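Local coordinates for protein myosin-I heavy chain (Dictyostelium discoideum, PDB 5EJR) that works as an actin-based motor with ATPase activity in early phagocytosis and adhesion, and is represented here by a MyTH4-FERM unit of its tail, at residues V258-I264 with E286-Y291; R188-A194 with D276-E282; C212-I217 with Y291-R295. All coordinates share one frame; numbering follows the deposited sequence.

Contact 1: V258-I264 with E286-Y291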
loop_
_atom_site.group_PDB
_atom_site.type_symbol
_atom_site.label_atom_id
_atom_site.label_comp_id
_atom_site.label_asym_id
_atom_site.label_seq_id
_atom_site.Cartn_x
_atom_site.Cartn_y
_atom_site.Cartn_z
ATOM N N VAL A 258 -4.943 -7.916 -3.526
ATOM C CA VAL A 258 -5.298 -9.134 -4.268
ATOM C C VAL A 258 -4.995 -8.996 -5.767
ATOM O O VAL A 258 -5.446 -8.039 -6.374
ATOM C CB VAL A 258 -6.811 -9.488 -4.043
ATOM C CG1 VAL A 258 -7.231 -10.721 -4.860
ATOM C CG2 VAL A 258 -7.135 -9.671 -2.558
ATOM N N ASN A 259 -4.268 -9.972 -6.355
ATOM C CA ASN A 259 -3.981 -10.062 -7.794
ATOM C C ASN A 259 -4.463 -11.451 -8.257
ATOM O O ASN A 259 -3.892 -12.466 -7.863
ATOM C CB ASN A 259 -2.484 -9.864 -8.086
ATOM C CG ASN A 259 -2.137 -9.742 -9.559
ATOM O OD1 ASN A 259 -2.664 -10.464 -10.418
ATOM N ND2 ASN A 259 -1.207 -8.835 -9.883
ATOM N N GLU A 260 -5.536 -11.490 -9.046
ATOM C CA GLU A 260 -6.133 -12.750 -9.491
ATOM C C GLU A 260 -5.350 -13.498 -10.584
ATOM O O GLU A 260 -5.344 -14.736 -10.568
ATOM C CB GLU A 260 -7.587 -12.534 -9.927
ATOM C CG GLU A 260 -8.541 -12.369 -8.753
ATOM C CD GLU A 260 -9.985 -12.063 -9.099
ATOM O OE1 GLU A 260 -10.432 -12.428 -10.211
ATOM O OE2 GLU A 260 -10.681 -11.475 -8.241
ATOM N N THR A 261 -4.716 -12.777 -11.534
ATOM C CA THR A 261 -3.969 -13.426 -12.626
ATOM C C THR A 261 -2.713 -14.105 -12.082
ATOM O O THR A 261 -2.386 -15.222 -12.491
ATOM C CB THR A 261 -3.708 -12.478 -13.803
ATOM O OG1 THR A 261 -2.761 -11.490 -13.414
ATOM C CG2 THR A 261 -4.971 -11.826 -14.326
ATOM N N ALA A 262 -2.041 -13.444 -11.129
ATOM C CA ALA A 262 -0.882 -13.988 -10.434
ATOM C C ALA A 262 -1.391 -14.137 -9.012
ATOM O O ALA A 262 -1.417 -13.138 -8.302
ATOM C CB ALA A 262 0.275 -12.997 -10.488
ATOM N N GLY A 263 -1.894 -15.335 -8.672
ATOM C CA GLY A 263 -2.512 -15.716 -7.395
ATOM C C GLY A 263 -1.877 -15.186 -6.123
ATOM O O GLY A 263 -1.247 -15.929 -5.366
ATOM N N ILE A 264 -2.076 -13.893 -5.866
ATOM C CA ILE A 264 -1.530 -13.181 -4.716
ATOM C C ILE A 264 -2.672 -12.549 -3.957
ATOM O O ILE A 264 -3.591 -11.982 -4.555
ATOM C CB ILE A 264 -0.475 -12.105 -5.147
ATOM C CG1 ILE A 264 0.737 -12.740 -5.858
ATOM C CG2 ILE A 264 -0.006 -11.216 -3.946
ATOM C CD1 ILE A 264 1.397 -11.832 -6.834
ATOM N N GLU A 286 4.866 -8.324 -11.407
ATOM C CA GLU A 286 3.812 -9.342 -11.460
ATOM C C GLU A 286 2.815 -9.025 -12.557
ATOM O O GLU A 286 2.497 -7.857 -12.788
ATOM C CB GLU A 286 3.075 -9.498 -10.107
ATOM C CG GLU A 286 3.896 -10.153 -9.007
ATOM C CD GLU A 286 4.232 -11.630 -9.131
ATOM O OE1 GLU A 286 3.605 -12.334 -9.958
ATOM O OE2 GLU A 286 5.114 -12.092 -8.371
ATOM N N LYS A 287 2.341 -10.070 -13.236
ATOM C CA LYS A 287 1.346 -9.986 -14.297
ATOM C C LYS A 287 -0.027 -9.681 -13.675
ATOM O O LYS A 287 -0.329 -10.156 -12.575
ATOM C CB LYS A 287 1.269 -11.330 -15.048
ATOM C CG LYS A 287 2.469 -11.648 -15.962
ATOM C CD LYS A 287 2.375 -11.040 -17.384
ATOM C CE LYS A 287 1.184 -11.489 -18.221
ATOM N NZ LYS A 287 1.205 -12.946 -18.522
ATOM N N GLY A 288 -0.838 -8.907 -14.391
ATOM C CA GLY A 288 -2.193 -8.570 -13.978
ATOM C C GLY A 288 -2.353 -7.383 -13.055
ATOM O O GLY A 288 -1.377 -6.712 -12.704
ATOM N N GLU A 289 -3.614 -7.125 -12.662
ATOM C CA GLU A 289 -4.007 -5.988 -11.831
ATOM C C GLU A 289 -4.262 -6.334 -10.347
ATOM O O GLU A 289 -4.932 -7.326 -10.045
ATOM C CB GLU A 289 -5.260 -5.325 -12.440
ATOM C CG GLU A 289 -5.344 -3.829 -12.192
ATOM C CD GLU A 289 -6.737 -3.225 -12.180
ATOM O OE1 GLU A 289 -7.584 -3.686 -11.379
ATOM O OE2 GLU A 289 -6.958 -2.241 -12.922
ATOM N N PHE A 290 -3.768 -5.476 -9.437
ATOM C CA PHE A 290 -4.017 -5.601 -7.999
ATOM C C PHE A 290 -5.223 -4.760 -7.611
ATOM O O PHE A 290 -5.458 -3.690 -8.177
ATOM C CB PHE A 290 -2.822 -5.118 -7.151
ATOM C CG PHE A 290 -1.685 -6.089 -6.952
ATOM C CD1 PHE A 290 -1.691 -6.985 -5.887
ATOM C CD2 PHE A 290 -0.573 -6.069 -7.793
ATOM C CE1 PHE A 290 -0.635 -7.883 -5.698
ATOM C CE2 PHE A 290 0.487 -6.963 -7.599
ATOM C CZ PHE A 290 0.446 -7.867 -6.556
ATOM N N TYR A 291 -5.942 -5.215 -6.582
ATOM C CA TYR A 291 -7.034 -4.472 -5.985
ATOM C C TYR A 291 -7.050 -4.695 -4.483
ATOM O O TYR A 291 -6.532 -5.705 -4.014
ATOM C CB TYR A 291 -8.395 -4.767 -6.651
ATOM C CG TYR A 291 -8.918 -6.169 -6.440
ATOM C CD1 TYR A 291 -9.714 -6.478 -5.340
ATOM C CD2 TYR A 291 -8.679 -7.171 -7.375
ATOM C CE1 TYR A 291 -10.234 -7.757 -5.159
ATOM C CE2 TYR A 291 -9.200 -8.454 -7.208
ATOM C CZ TYR A 291 -9.981 -8.742 -6.101
ATOM O OH TYR A 291 -10.504 -10.003 -5.928
#
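Val258 and Tyr291 form an antiparallel hydrogen-bonded pair between strands 253-259 and 290-296 of the ubiquitin-like lobe of the FERM domain; Val258 N meets Tyr291 O at 2.8 Å, and Tyr291 N donates back to Val258 O. The tight part centres on Asn259, whose side chain crosses the Phe290 ring with the amide upright on it: CB lies 3.7 Å from the ring centroid and ND2 stands over the same face. Ile264 CG2 closes on the ring edge at Phe290 CE1. With CG anti to the backbone N (chi1 -172°), the Asn259 amide extends into the turn, where OD1 accepts from Ala262 N (3.1 Å) in an Asx motif and ND2 donates to Lys287 O (3.1 Å). With an alanine in place of Asn259, the turn is likely to lose the acceptor for Ala262 N and the donor to Lys287 O, and part of the Phe290 face would probably be uncovered. The 286-287 end is looser and faces solvent: the Lys287 side chain runs off from the turn, and Glu286 merely rests its carboxylate against Ile264 CD1. On the Tyr291 side, Val258 CB lies over the ring, while the phenol oxygen OH donates to the anti lone pair of Glu260 OE2 at 2.7 Å.

Contact 2: R188-A194 with D276-E282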
loop_
_atom_site.group_PDB
_atom_site.type_symbol
_atom_site.label_atom_id
_atom_site.label_comp_id
_atom_site.label_asym_id
_atom_site.label_seq_id
_atom_site.Cartn_x
_atom_site.Cartn_y
_atom_site.Cartn_z
ATOM N N ARG A 188 6.045 10.141 3.781
ATOM C CA ARG A 188 5.821 9.279 2.607
ATOM C C ARG A 188 7.114 8.578 2.187
ATOM O O ARG A 188 8.184 9.169 2.312
ATOM C CB ARG A 188 5.245 10.093 1.427
ATOM C CG ARG A 188 3.766 10.487 1.573
ATOM C CD ARG A 188 2.777 9.385 1.178
ATOM N NE ARG A 188 2.996 8.903 -0.184
ATOM C CZ ARG A 188 2.453 9.441 -1.269
ATOM N NH1 ARG A 188 1.603 10.459 -1.163
ATOM N NH2 ARG A 188 2.743 8.958 -2.469
ATOM N N LYS A 189 7.014 7.319 1.700
ATOM C CA LYS A 189 8.168 6.493 1.327
ATOM C C LYS A 189 8.333 6.350 -0.175
ATOM O O LYS A 189 9.362 5.855 -0.634
ATOM C CB LYS A 189 8.046 5.079 1.953
ATOM C CG LYS A 189 7.799 5.031 3.458
ATOM C CD LYS A 189 9.071 5.228 4.263
ATOM C CE LYS A 189 8.827 5.217 5.754
ATOM N NZ LYS A 189 8.287 6.509 6.251
ATOM N N MET A 190 7.287 6.672 -0.933
ATOM C CA MET A 190 7.301 6.533 -2.383
ATOM C C MET A 190 6.873 7.831 -3.041
ATOM O O MET A 190 6.201 8.664 -2.413
ATOM C CB MET A 190 6.327 5.426 -2.847
ATOM C CG MET A 190 6.659 4.032 -2.359
ATOM S SD MET A 190 8.127 3.324 -3.137
ATOM C CE MET A 190 7.438 2.721 -4.659
ATOM N N GLY A 191 7.238 7.947 -4.318
ATOM C CA GLY A 191 6.809 9.022 -5.200
ATOM C C GLY A 191 5.391 8.701 -5.639
ATOM O O GLY A 191 4.849 7.655 -5.247
ATOM N N PRO A 192 4.734 9.542 -6.463
ATOM C CA PRO A 192 3.331 9.253 -6.804
ATOM C C PRO A 192 3.092 8.254 -7.921
ATOM O O PRO A 192 3.839 8.209 -8.893
ATOM C CB PRO A 192 2.785 10.631 -7.166
ATOM C CG PRO A 192 3.975 11.333 -7.767
ATOM C CD PRO A 192 5.178 10.837 -7.029
ATOM N N SER A 193 1.985 7.486 -7.798
ATOM C CA SER A 193 1.516 6.538 -8.806
ATOM C C SER A 193 0.788 7.360 -9.868
ATOM O O SER A 193 0.455 8.510 -9.598
ATOM C CB SER A 193 0.523 5.551 -8.186
ATOM O OG SER A 193 -0.580 6.221 -7.591
ATOM N N ALA A 194 0.477 6.769 -11.030
ATOM C CA ALA A 194 -0.298 7.451 -12.083
ATOM C C ALA A 194 -1.696 7.810 -11.549
ATOM O O ALA A 194 -2.248 8.837 -11.943
ATOM C CB ALA A 194 -0.410 6.570 -13.313
ATOM N N ASP A 276 1.644 5.082 -1.007
ATOM C CA ASP A 276 2.925 4.359 -1.117
ATOM C C ASP A 276 2.684 2.951 -1.663
ATOM O O ASP A 276 3.479 2.460 -2.458
ATOM C CB ASP A 276 3.676 4.314 0.219
ATOM C CG ASP A 276 4.330 5.620 0.638
ATOM O OD1 ASP A 276 4.533 6.495 -0.238
ATOM O OD2 ASP A 276 4.675 5.756 1.841
ATOM N N VAL A 277 1.549 2.322 -1.268
ATOM C CA VAL A 277 1.149 0.999 -1.737
ATOM C C VAL A 277 0.827 1.074 -3.234
ATOM O O VAL A 277 1.251 0.198 -3.985
ATOM C CB VAL A 277 -0.048 0.389 -0.936
ATOM C CG1 VAL A 277 -0.416 -0.993 -1.464
ATOM C CG2 VAL A 277 0.216 0.346 0.563
ATOM N N LEU A 278 0.076 2.100 -3.667
ATOM C CA LEU A 278 -0.282 2.226 -5.079
ATOM C C LEU A 278 0.935 2.377 -5.987
ATOM O O LEU A 278 0.940 1.813 -7.086
ATOM C CB LEU A 278 -1.320 3.333 -5.339
ATOM C CG LEU A 278 -2.715 3.060 -4.776
ATOM C CD1 LEU A 278 -3.535 4.357 -4.718
ATOM C CD2 LEU A 278 -3.448 1.988 -5.596
ATOM N N ALA A 279 1.969 3.084 -5.503
ATOM C CA ALA A 279 3.229 3.281 -6.227
ATOM C C ALA A 279 3.960 1.930 -6.330
ATOM O O ALA A 279 4.329 1.520 -7.435
ATOM C CB ALA A 279 4.085 4.307 -5.511
ATOM N N ARG A 280 4.040 1.182 -5.203
ATOM C CA ARG A 280 4.624 -0.166 -5.146
ATOM C C ARG A 280 3.980 -1.136 -6.121
ATOM O O ARG A 280 4.687 -1.958 -6.693
ATOM C CB ARG A 280 4.594 -0.713 -3.718
ATOM C CG ARG A 280 5.770 -0.200 -2.895
ATOM C CD ARG A 280 5.542 -0.306 -1.400
ATOM N NE ARG A 280 6.528 0.494 -0.671
ATOM C CZ ARG A 280 6.364 0.971 0.560
ATOM N NH1 ARG A 280 5.235 0.742 1.226
ATOM N NH2 ARG A 280 7.322 1.683 1.134
ATOM N N TRP A 281 2.659 -1.013 -6.361
ATOM C CA TRP A 281 1.939 -1.861 -7.307
ATOM C C TRP A 281 2.375 -1.564 -8.739
ATOM O O TRP A 281 2.418 -2.477 -9.563
ATOM C CB TRP A 281 0.435 -1.653 -7.181
ATOM C CG TRP A 281 -0.229 -2.260 -5.973
ATOM C CD1 TRP A 281 0.353 -2.995 -4.980
ATOM C CD2 TRP A 281 -1.619 -2.169 -5.647
ATOM N NE1 TRP A 281 -0.600 -3.392 -4.068
ATOM C CE2 TRP A 281 -1.817 -2.886 -4.445
ATOM C CE3 TRP A 281 -2.731 -1.592 -6.281
ATOM C CZ2 TRP A 281 -3.077 -3.036 -3.865
ATOM C CZ3 TRP A 281 -3.979 -1.734 -5.696
ATOM C CH2 TRP A 281 -4.141 -2.443 -4.499
ATOM N N GLU A 282 2.696 -0.279 -9.034
ATOM C CA GLU A 282 3.175 0.149 -10.347
ATOM C C GLU A 282 4.565 -0.419 -10.614
ATOM O O GLU A 282 4.880 -0.753 -11.752
ATOM C CB GLU A 282 3.251 1.677 -10.421
ATOM C CG GLU A 282 1.908 2.367 -10.485
ATOM C CD GLU A 282 1.986 3.714 -11.166
ATOM O OE1 GLU A 282 2.954 4.463 -10.902
ATOM O OE2 GLU A 282 1.094 4.004 -11.993
#
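Asp276 lays its carboxylate against the backbone at Lys189 and Met190, where three donors converge on it. OD1 is gripped from opposite faces of the carboxylate plane: Arg188 NE comes at 2.9 Å, in the plane of its own guanidinium, and Met190 N at 2.8 Å. OD2 takes Lys189 N at 2.8 Å on its syn side, though tilted out of the carboxylate plane. The Arg188 chain doubles back at the CB-CG and CG-CD bonds (chi2 -82°, chi3 -56°), bringing NE to Asp276 while NH2 pairs with Glu196. Beside this site Met190 CB packs on Ala279 CB (3.7 Å), and its methyl CE settles on Arg280 CG. Gly191 O is buried against Ala279 CB with no polar partner. Farther along, Ser193 N-caps helix 194-205 through OG to Glu196 N, and Glu282 OE2 accepts from Ala194 N (3.0 Å) from above its carboxylate plane; Gln91 and Ser87 hold Glu282 OE1. The contact thus seats helix 274-283 of the ubiquitin-like FERM lobe on a loop of the MyTH4 domain, joining the two domains. Chemically, two backbone N-H groups and the buried Arg188 would probably favour the ionised form of Asp276, and the first turn of helix 194-205 would probably steady the negative charge of Glu282.

Contact 3: C212-I217 with Y291-R295. With EDO (1,2-ethanediol), chain C.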
loop_
_atom_site.group_PDB
_atom_site.type_symbol
_atom_site.label_atom_id
_atom_site.label_comp_id
_atom_site.label_asym_id
_atom_site.label_seq_id
_atom_site.Cartn_x
_atom_site.Cartn_y
_atom_site.Cartn_z
ATOM N N CYS A 212 -10.682 6.143 -3.397
ATOM C CA CYS A 212 -10.077 4.870 -3.752
ATOM C C CYS A 212 -11.180 3.811 -3.676
ATOM O O CYS A 212 -11.979 3.820 -2.738
ATOM C CB CYS A 212 -8.907 4.530 -2.832
ATOM S SG CYS A 212 -8.006 3.033 -3.325
ATOM N N LYS A 213 -11.226 2.917 -4.677
ATOM C CA LYS A 213 -12.186 1.825 -4.796
ATOM C C LYS A 213 -11.724 0.655 -3.914
ATOM O O LYS A 213 -10.583 0.196 -4.058
ATOM C CB LYS A 213 -12.245 1.369 -6.269
ATOM C CG LYS A 213 -13.645 1.257 -6.848
ATOM C CD LYS A 213 -13.646 0.393 -8.104
ATOM C CE LYS A 213 -15.009 0.274 -8.737
ATOM N NZ LYS A 213 -14.942 -0.470 -10.023
ATOM N N ILE A 214 -12.579 0.216 -2.969
ATOM C CA ILE A 214 -12.290 -0.910 -2.067
ATOM C C ILE A 214 -13.366 -1.995 -2.186
ATOM O O ILE A 214 -14.555 -1.724 -1.982
ATOM C CB ILE A 214 -12.038 -0.500 -0.584
ATOM C CG1 ILE A 214 -11.146 0.778 -0.443
ATOM C CG2 ILE A 214 -11.485 -1.688 0.234
ATOM C CD1 ILE A 214 -9.699 0.678 -0.894
ATOM N N ARG A 215 -12.935 -3.232 -2.486
ATOM C CA ARG A 215 -13.846 -4.359 -2.636
ATOM C C ARG A 215 -14.084 -5.079 -1.322
ATOM O O ARG A 215 -13.244 -5.025 -0.410
ATOM C CB ARG A 215 -13.337 -5.336 -3.692
ATOM C CG ARG A 215 -13.116 -4.692 -5.054
ATOM C CD ARG A 215 -13.104 -5.724 -6.151
ATOM N NE ARG A 215 -12.239 -5.324 -7.257
ATOM C CZ ARG A 215 -11.951 -6.096 -8.302
ATOM N NH1 ARG A 215 -12.474 -7.313 -8.402
ATOM N NH2 ARG A 215 -11.144 -5.654 -9.257
ATOM N N PHE A 216 -15.238 -5.750 -1.222
ATOM C CA PHE A 216 -15.599 -6.585 -0.082
ATOM C C PHE A 216 -15.710 -7.994 -0.631
ATOM O O PHE A 216 -15.702 -8.172 -1.844
ATOM C CB PHE A 216 -16.910 -6.125 0.580
ATOM C CG PHE A 216 -16.728 -4.903 1.444
ATOM C CD1 PHE A 216 -16.657 -3.632 0.877
ATOM C CD2 PHE A 216 -16.656 -5.014 2.830
ATOM C CE1 PHE A 216 -16.456 -2.496 1.683
ATOM C CE2 PHE A 216 -16.472 -3.878 3.633
ATOM C CZ PHE A 216 -16.356 -2.631 3.052
ATOM N N ILE A 217 -15.791 -8.989 0.250
ATOM C CA ILE A 217 -15.862 -10.411 -0.092
ATOM C C ILE A 217 -17.076 -10.763 -0.999
ATOM O O ILE A 217 -16.989 -11.706 -1.779
ATOM C CB ILE A 217 -15.807 -11.264 1.222
ATOM C CG1 ILE A 217 -15.533 -12.769 0.949
ATOM C CG2 ILE A 217 -17.044 -11.060 2.095
ATOM C CD1 ILE A 217 -14.072 -13.118 0.737
ATOM N N TYR A 291 -5.942 -5.215 -6.582
ATOM C CA TYR A 291 -7.034 -4.472 -5.985
ATOM C C TYR A 291 -7.050 -4.695 -4.483
ATOM O O TYR A 291 -6.532 -5.705 -4.014
ATOM C CB TYR A 291 -8.395 -4.767 -6.651
ATOM C CG TYR A 291 -8.918 -6.169 -6.440
ATOM C CD1 TYR A 291 -9.714 -6.478 -5.340
ATOM C CD2 TYR A 291 -8.679 -7.171 -7.375
ATOM C CE1 TYR A 291 -10.234 -7.757 -5.159
ATOM C CE2 TYR A 291 -9.200 -8.454 -7.208
ATOM C CZ TYR A 291 -9.981 -8.742 -6.101
ATOM O OH TYR A 291 -10.504 -10.003 -5.928
ATOM N N PHE A 292 -7.606 -3.736 -3.744
ATOM C CA PHE A 292 -7.759 -3.807 -2.292
ATOM C C PHE A 292 -9.065 -4.500 -1.942
ATOM O O PHE A 292 -10.111 -4.182 -2.520
ATOM C CB PHE A 292 -7.786 -2.407 -1.687
ATOM C CG PHE A 292 -6.496 -1.638 -1.748
ATOM C CD1 PHE A 292 -5.376 -2.069 -1.048
ATOM C CD2 PHE A 292 -6.421 -0.434 -2.438
ATOM C CE1 PHE A 292 -4.197 -1.335 -1.067
ATOM C CE2 PHE A 292 -5.227 0.290 -2.478
ATOM C CZ PHE A 292 -4.129 -0.155 -1.777
ATOM N N GLN A 293 -9.008 -5.437 -0.983
ATOM C CA GLN A 293 -10.186 -6.154 -0.512
ATOM C C GLN A 293 -10.240 -6.150 1.035
ATOM O O GLN A 293 -9.249 -6.464 1.688
ATOM C CB GLN A 293 -10.205 -7.570 -1.094
ATOM C CG GLN A 293 -11.232 -8.538 -0.493
ATOM C CD GLN A 293 -10.942 -9.973 -0.894
ATOM O OE1 GLN A 293 -10.021 -10.604 -0.390
ATOM N NE2 GLN A 293 -11.756 -10.552 -1.758
ATOM N N VAL A 294 -11.372 -5.733 1.595
ATOM C CA VAL A 294 -11.600 -5.746 3.035
ATOM C C VAL A 294 -11.825 -7.204 3.417
ATOM O O VAL A 294 -12.510 -7.946 2.708
ATOM C CB VAL A 294 -12.750 -4.807 3.496
ATOM C CG1 VAL A 294 -13.229 -5.139 4.913
ATOM C CG2 VAL A 294 -12.307 -3.347 3.428
ATOM N N ARG A 295 -11.178 -7.628 4.495
ATOM C CA ARG A 295 -11.307 -8.989 4.996
ATOM C C ARG A 295 -11.423 -8.916 6.495
ATOM O O ARG A 295 -10.893 -7.993 7.110
ATOM C CB ARG A 295 -10.067 -9.825 4.630
ATOM C CG ARG A 295 -9.965 -10.172 3.140
ATOM C CD ARG A 295 -8.920 -11.245 2.927
ATOM N NE ARG A 295 -9.378 -12.584 3.321
ATOM C CZ ARG A 295 -10.156 -13.366 2.578
ATOM N NH1 ARG A 295 -10.671 -12.916 1.439
ATOM N NH2 ARG A 295 -10.464 -14.588 2.991
HETATM C C1 EDO C . -7.935 -0.897 -5.573
HETATM O O1 EDO C . -9.155 -1.635 -5.437
HETATM C C2 EDO C . -8.053 0.274 -6.582
HETATM O O2 EDO C . -7.324 1.390 -6.060
HETATM O O HOH W 1 -15.161 -8.430 2.922
#
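Strands 212-215 and 291-295 run in the same general direction, their axes 48° apart, and meet at a single backbone bridge in which Arg215 N donates to Phe292 O (3.0 Å) and Val294 N to Arg215 O (2.8 Å). This neighbouring of first and last strands recalls the centre of the ubiquitin fold. Small molecules span the flanks of the bridge: O1 of a 1,2-ethanediol, probably from the crystallisation liquor, donates to Lys213 O and accepts from Phe292 N, while a water links Ile217 N to Val294 O. On one side of the strands the Arg215 guanidinium lies flat on the Tyr291 ring, planes 6° apart and CZ 3.5 Å from the ring centroid, a stacked cation-pi contact. Tyr291 CG sits between its backbone N and carbonyl carbon (chi1 67°), which turns the ring so that its two faces meet Arg215 and Val258. The other side is apolar. Ile214 CD1 reaches Phe292 CB and its CG2 meets Val294 CG2, each at 3.7 Å, and Val294 CB lies over the face of Phe216, 4.1 Å from the ring centroid. Cys212 SG approaches the Phe292 ring obliquely. Helices 232-243 and 274-283 cover this side, and Tyr243 stacks on Phe216. Toward the end of the contact, Ile217 CD1 touches Arg295 NH1 (3.5 Å), which also donates to Gln293 OE1; Arg295 NH2 forms a salt bridge with Glu330 of helix 317-332, tying the sheet to the helical FERM lobe. The chemistry divides accordingly: aliphatic and aromatic groups fill the interior beneath the helices, whereas Arg215 spends its flat face on an aromatic ring, a contact in which the ring's pi cloud probably stabilises the cation, while the in-plane N-H groups are not used up by the stack.

In the fold
Contacts 1 and 3 both use strand 290-296 and share Tyr291, whose ring is sandwiched between one partner from each; contact 2 joins a different pair of elements, the MyTH4 loop and helix 274-283. Contact 1 lies at the surface and combines a short antiparallel strand pairing with side-chain amide bonds to a turn, whereas contacts 2 and 3 are partly buried. Contact 3 adds apolar packing under the helices, while contact 2, at the border between domains, depends mainly on carboxylates receiving backbone N-H groups. Trp281 connects all three: it belongs to the helix of contact 2, stacks on Phe290 of contact 1 and meets the Phe292 ring of contact 3, with CZ2 3.5 Å from Phe292 CE1.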